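Local atomic coordinates of DegQ (PDB entry 3PV2), a protein that probably degrades misfolded proteins and acts as a chaperone, as a trypsin-fold HtrA protease with PDZ domains that forms large 12-meric assemblies. Residues T312-Q316 against A317-K321; S362-P365 against F366-G369. All blocks are in the same frame, centred on the assembly; numbering follows the deposited sequence.

Interaction 1 of 2, residues T312-Q316 against A317-K321; sequences TKITQ and ATQVK
With CG anti to the carbonyl carbon and beside the backbone N (chi1 -51°) and the chain extended beyond it (chi2 169°), Gln-319 reaches back from the first turn of its helix to the backbone at Thr-315 and Gln-316, in the strand-to-helix connection of the first PDZ domain. Its OE1 accepts two consecutive peptide N-H groups. The bond from Thr-315 N is short, 2.7 Å to Gln-319 OE1, and lies in the plane of the side-chain carbonyl; that from Gln-316 N, 3.0 Å to the same OE1, arrives from above that plane. Two bonds on one oxygen restrain the rotation of the amide and link the loop to the first helical turn. The main chain answers in the reverse direction, Gln-319 N donating to Gln-316 O over 3.1 Å. Alongside these bonds, the Ile-314 side chain slides past that of Gln-319 in the opposite sense, its CG1 4.0 Å from Gln-319 CB. Ile-314 and Val-320 touch Ile-309 and Ala-284 of the adjoining strands. Gln-316 NE2 bonds to Asn-168 OD1 of a neighbouring subunit. At the apolar end, the buried Ile-314 and Val-320 side chains cross nearly at right angles, their CG2 atoms 4.0 Å apart.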
ATOM      1  N   THR B 312     -26.339  51.127  29.987  1.00 63.67           N
ATOM      2  CA  THR B 312     -25.127  50.376  30.272  1.00 63.15           C
ATOM      3  C   THR B 312     -23.901  51.243  30.054  1.00 60.92           C
ATOM      4  O   THR B 312     -23.642  51.744  28.964  1.00 57.74           O
ATOM      5  CB  THR B 312     -25.022  49.135  29.410  1.00 62.78           C
ATOM      6  OG1 THR B 312     -26.223  48.385  29.529  1.00 65.93           O
ATOM      7  CG2 THR B 312     -23.889  48.273  29.832  1.00 63.84           C
ATOM      8  N   LYS B 313     -23.185  51.426  31.137  1.00 60.66           N
ATOM      9  CA  LYS B 313     -21.902  52.020  31.094  1.00 60.00           C
ATOM     10  C   LYS B 313     -20.942  51.159  30.222  1.00 56.46           C
ATOM     11  O   LYS B 313     -20.830  49.949  30.412  1.00 56.51           O
ATOM     12  CB  LYS B 313     -21.401  52.165  32.508  1.00 61.82           C
ATOM     13  CG  LYS B 313     -20.359  53.222  32.665  1.00 67.36           C
ATOM     14  CD  LYS B 313     -20.907  54.670  32.480  1.00 72.21           C
ATOM     15  CE  LYS B 313     -19.689  55.647  32.221  1.00 73.66           C
ATOM     16  NZ  LYS B 313     -19.945  56.699  31.167  1.00 72.41           N
ATOM     17  N   ILE B 314     -20.285  51.772  29.236  1.00 52.43           N
ATOM     18  CA  ILE B 314     -19.389  50.988  28.383  1.00 49.54           C
ATOM     19  C   ILE B 314     -17.921  51.285  28.663  1.00 50.15           C
ATOM     20  O   ILE B 314     -17.451  52.396  28.500  1.00 49.13           O
ATOM     21  CB  ILE B 314     -19.768  51.035  26.851  1.00 48.25           C
ATOM     22  CG1 ILE B 314     -20.773  49.895  26.536  1.00 47.77           C
ATOM     23  CG2 ILE B 314     -18.547  50.698  26.035  1.00 41.66           C
ATOM     24  CD1 ILE B 314     -22.020  50.258  26.371  1.00 45.53           C
ATOM     25  N   THR B 315     -17.218  50.259  29.132  1.00 51.34           N
ATOM     26  CA  THR B 315     -15.818  50.346  29.453  1.00 52.46           C
ATOM     27  C   THR B 315     -14.967  49.451  28.561  1.00 51.65           C
ATOM     28  O   THR B 315     -13.757  49.525  28.611  1.00 50.46           O
ATOM     29  CB  THR B 315     -15.550  49.948  30.953  1.00 54.73           C
ATOM     30  OG1 THR B 315     -15.926  48.582  31.183  1.00 56.04           O
ATOM     31  CG2 THR B 315     -16.290  50.870  31.923  1.00 55.63           C
ATOM     32  N   GLN B 316     -15.594  48.610  27.743  1.00 52.62           N
ATOM     33  CA  GLN B 316     -14.851  47.662  26.904  1.00 53.45           C
ATOM     34  C   GLN B 316     -15.555  47.493  25.591  1.00 51.21           C
ATOM     35  O   GLN B 316     -16.784  47.421  25.576  1.00 51.86           O
ATOM     36  CB  GLN B 316     -14.848  46.295  27.559  1.00 56.58           C
ATOM     37  CG  GLN B 316     -14.237  46.232  28.946  1.00 62.78           C
ATOM     38  CD  GLN B 316     -12.904  45.534  28.910  1.00 69.18           C
ATOM     39  OE1 GLN B 316     -12.651  44.619  29.694  1.00 76.31           O
ATOM     40  NE2 GLN B 316     -12.053  45.934  27.977  1.00 69.66           N
ATOM     41  N   ALA B 317     -14.799  47.406  24.502  1.00 48.27           N
ATOM     42  CA  ALA B 317     -15.401  47.270  23.192  1.00 47.79           C
ATOM     43  C   ALA B 317     -16.350  46.046  23.091  1.00 47.82           C
ATOM     44  O   ALA B 317     -17.339  46.094  22.389  1.00 46.57           O
ATOM     45  CB  ALA B 317     -14.335  47.176  22.085  1.00 45.60           C
ATOM     46  N   THR B 318     -15.994  44.933  23.701  1.00 49.69           N
ATOM     47  CA  THR B 318     -16.841  43.727  23.650  1.00 53.33           C
ATOM     48  C   THR B 318     -18.280  43.973  24.130  1.00 53.03           C
ATOM     49  O   THR B 318     -19.215  43.431  23.571  1.00 55.03           O
ATOM     50  CB  THR B 318     -16.239  42.593  24.465  1.00 55.51           C
ATOM     51  OG1 THR B 318     -15.724  43.124  25.698  1.00 59.64           O
ATOM     52  CG2 THR B 318     -15.120  41.933  23.664  1.00 56.57           C
ATOM     53  N   GLN B 319     -18.458  44.866  25.065  1.00 52.05           N
ATOM     54  CA  GLN B 319     -19.802  45.156  25.577  1.00 53.87           C
ATOM     55  C   GLN B 319     -20.727  45.805  24.554  1.00 53.07           C
ATOM     56  O   GLN B 319     -21.927  45.713  24.705  1.00 54.57           O
ATOM     57  CB  GLN B 319     -19.783  46.043  26.835  1.00 53.13           C
ATOM     58  CG  GLN B 319     -18.915  45.594  27.888  1.00 55.02           C
ATOM     59  CD  GLN B 319     -18.747  46.657  28.971  1.00 61.03           C
ATOM     60  OE1 GLN B 319     -18.302  47.770  28.715  1.00 59.90           O
ATOM     61  NE2 GLN B 319     -19.125  46.312  30.192  1.00 68.12           N
ATOM     62  N   VAL B 320     -20.201  46.421  23.500  1.00 51.69           N
ATOM     63  CA  VAL B 320     -21.059  47.126  22.590  1.00 50.56           C
ATOM     64  C   VAL B 320     -21.839  46.109  21.793  1.00 53.99           C
ATOM     65  O   VAL B 320     -23.064  46.212  21.613  1.00 53.66           O
ATOM     66  CB  VAL B 320     -20.248  48.015  21.681  1.00 50.11           C
ATOM     67  CG1 VAL B 320     -21.072  48.487  20.460  1.00 43.92           C
ATOM     68  CG2 VAL B 320     -19.669  49.162  22.473  1.00 45.27           C
ATOM     69  N   LYS B 321     -21.130  45.069  21.403  1.00 57.67           N
ATOM     70  CA  LYS B 321     -21.630  44.052  20.460  1.00 61.50           C
ATOM     71  C   LYS B 321     -22.704  43.271  21.190  1.00 65.01           C
ATOM     72  O   LYS B 321     -23.878  43.166  20.760  1.00 66.43           O
ATOM     73  CB  LYS B 321     -20.449  43.182  20.050  1.00 63.31           C
ATOM     74  CG  LYS B 321     -19.054  43.982  20.205  1.00 64.88           C
ATOM     75  CD  LYS B 321     -17.800  43.312  19.541  1.00 70.70           C
ATOM     76  CE  LYS B 321     -17.702  43.562  18.014  1.00 71.59           C
ATOM     77  NZ  LYS B 321     -16.280  43.430  17.460  1.00 73.97           N
TER

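Interaction 2 of 2, residues S362-P365 against F366-G369; sequences SNNP and FLYG
Pro-365 lays its ring over one face of the Phe-366 ring, with Pro-365 CG 4.3 Å from the centroid of Phe-366 and only 3° off the ring normal. This CH-pi contact joins consecutive residues in the turn between helix 353-362 and strand 370-378, where the sheet of the second PDZ domain begins. Across it, Tyr-368 N donates to Asn-364 O at 3.0 Å, closing an alpha-turn. The Asn-364 side chain reaches Leu-367 across the turn: CG stands anti to the backbone N (chi1 -170°), carrying OD1 to within 3.4 Å of Leu-367 CB, where the two side chains cross at a slant. A water donates to that oxygen, Asn-364 OD1, at 2.7 Å and lies 2.5 Å from Phe-366 N, a distance unusually short for a bond from N-H, so this leg is doubtful. If it holds, side chain and water bridge Asn-364 to the Phe-366 backbone beside the main-chain bond. The Tyr-368 hydroxyl is hydrogen-bonded to Glu-357, while its side chain packs on Leu-360 and Gln-361 of helix 353-362. Leu-367, buried, rests on Leu-424, Gln-425 and Ala-428 of helix 421-428, and both it and Phe-366 meet Leu-435 at the start of strand 435-441.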
ATOM      1  N   SER B 362     -32.513  49.133  -3.473  1.00 54.73           N
ATOM      2  CA  SER B 362     -33.505  50.077  -3.980  1.00 56.95           C
ATOM      3  C   SER B 362     -32.949  51.447  -4.349  1.00 55.76           C
ATOM      4  O   SER B 362     -33.399  52.094  -5.287  1.00 56.00           O
ATOM      5  CB  SER B 362     -34.576  50.311  -2.890  1.00 59.42           C
ATOM      6  OG  SER B 362     -35.333  49.130  -2.740  1.00 63.95           O
ATOM      7  N   ASN B 363     -32.015  51.929  -3.580  1.00 54.58           N
ATOM      8  CA  ASN B 363     -31.475  53.218  -3.906  1.00 54.53           C
ATOM      9  C   ASN B 363     -30.330  53.133  -4.899  1.00 51.18           C
ATOM     10  O   ASN B 363     -29.804  54.169  -5.257  1.00 51.97           O
ATOM     11  CB  ASN B 363     -30.938  53.904  -2.652  1.00 55.89           C
ATOM     12  CG  ASN B 363     -32.042  54.195  -1.607  1.00 61.43           C
ATOM     13  OD1 ASN B 363     -33.251  54.112  -1.904  1.00 64.75           O
ATOM     14  ND2 ASN B 363     -31.610  54.537  -0.379  1.00 64.96           N
ATOM     15  N   ASN B 364     -29.860  51.935  -5.238  1.00 46.96           N
ATOM     16  CA  ASN B 364     -28.730  51.819  -6.180  1.00 45.07           C
ATOM     17  C   ASN B 364     -28.953  50.541  -7.005  1.00 40.93           C
ATOM     18  O   ASN B 364     -28.252  49.545  -6.874  1.00 35.80           O
ATOM     19  CB  ASN B 364     -27.445  51.804  -5.377  1.00 44.58           C
ATOM     20  CG  ASN B 364     -26.199  51.932  -6.265  1.00 47.28           C
ATOM     21  OD1 ASN B 364     -26.294  52.157  -7.488  1.00 45.90           O
ATOM     22  ND2 ASN B 364     -25.022  51.781  -5.647  1.00 45.49           N
ATOM     23  N   PRO B 365     -30.037  50.522  -7.788  1.00 39.34           N
ATOM     24  CA  PRO B 365     -30.515  49.204  -8.244  1.00 37.13           C
ATOM     25  C   PRO B 365     -29.591  48.547  -9.259  1.00 34.70           C
ATOM     26  O   PRO B 365     -29.575  47.303  -9.362  1.00 35.65           O
ATOM     27  CB  PRO B 365     -31.851  49.487  -8.840  1.00 38.58           C
ATOM     28  CG  PRO B 365     -31.829  50.963  -9.223  1.00 41.17           C
ATOM     29  CD  PRO B 365     -30.719  51.645  -8.440  1.00 42.03           C
ATOM     30  N   PHE B 366     -28.761  49.299  -9.935  1.00 33.26           N
ATOM     31  CA  PHE B 366     -27.911  48.593 -10.876  1.00 32.70           C
ATOM     32  C   PHE B 366     -26.546  48.328 -10.380  1.00 32.43           C
ATOM     33  O   PHE B 366     -25.941  47.320 -10.811  1.00 32.16           O
ATOM     34  CB  PHE B 366     -27.853  49.381 -12.155  1.00 32.55           C
ATOM     35  CG  PHE B 366     -29.219  49.710 -12.716  1.00 32.97           C
ATOM     36  CD1 PHE B 366     -29.531  51.013 -13.018  1.00 33.32           C
ATOM     37  CD2 PHE B 366     -30.175  48.743 -12.846  1.00 33.17           C
ATOM     38  CE1 PHE B 366     -30.749  51.358 -13.507  1.00 33.85           C
ATOM     39  CE2 PHE B 366     -31.467  49.068 -13.334  1.00 34.28           C
ATOM     40  CZ  PHE B 366     -31.756  50.403 -13.685  1.00 34.04           C
ATOM     41  N   LEU B 367     -25.980  49.262  -9.637  1.00 32.59           N
ATOM     42  CA  LEU B 367     -24.534  49.195  -9.266  1.00 32.42           C
ATOM     43  C   LEU B 367     -24.345  48.685  -7.851  1.00 32.77           C
ATOM     44  O   LEU B 367     -23.186  48.573  -7.383  1.00 32.80           O
ATOM     45  CB  LEU B 367     -23.941  50.605  -9.350  1.00 32.58           C
ATOM     46  CG  LEU B 367     -24.045  51.241 -10.787  1.00 32.38           C
ATOM     47  CD1 LEU B 367     -23.268  52.578 -10.809  1.00 32.70           C
ATOM     48  CD2 LEU B 367     -23.555  50.266 -11.920  1.00 31.85           C
ATOM     49  N   TYR B 368     -25.461  48.422  -7.147  1.00 33.17           N
ATOM     50  CA  TYR B 368     -25.390  47.812  -5.814  1.00 33.62           C
ATOM     51  C   TYR B 368     -24.431  46.594  -5.778  1.00 33.48           C
ATOM     52  O   TYR B 368     -24.539  45.692  -6.578  1.00 33.23           O
ATOM     53  CB  TYR B 368     -26.793  47.386  -5.302  1.00 34.61           C
ATOM     54  CG  TYR B 368     -26.689  46.512  -4.072  1.00 40.40           C
ATOM     55  CD1 TYR B 368     -26.555  47.084  -2.795  1.00 42.50           C
ATOM     56  CD2 TYR B 368     -26.665  45.113  -4.188  1.00 45.00           C
ATOM     57  CE1 TYR B 368     -26.408  46.290  -1.648  1.00 47.38           C
ATOM     58  CE2 TYR B 368     -26.469  44.298  -3.044  1.00 50.02           C
ATOM     59  CZ  TYR B 368     -26.354  44.901  -1.774  1.00 51.57           C
ATOM     60  OH  TYR B 368     -26.196  44.078  -0.652  1.00 58.36           O
ATOM     61  N   GLY B 369     -23.506  46.579  -4.804  1.00 33.80           N
ATOM     62  CA  GLY B 369     -22.646  45.413  -4.570  1.00 33.93           C
ATOM     63  C   GLY B 369     -21.440  45.370  -5.471  1.00 33.51           C
ATOM     64  O   GLY B 369     -20.690  44.381  -5.420  1.00 33.70           O
TER
HETATM   65  O   HOH W   1     -27.740  51.611  -9.731  1.00 33.54           O

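In the fold
Along the chain from the trypsin-like barrels, the two contacts occur in series, neither nested nor crossing. Interaction 1 comes first, closing the short connection from strand 312-313 to helix 318-325 within the first PDZ domain, and so fastens that helix to the edge of the antiparallel sheet. Strands 332-339 and 342-349 follow, and then helix 353-362 leads on to the sheet of the second PDZ domain. Interaction 2 closes the turn between this helix and strand 370-378, tying the linking helix to helix 421-428 and strand 435-441. The centres lie about 34 Å apart and the nearest atoms about 21 Å, so the two are separate local contacts, one in each PDZ region.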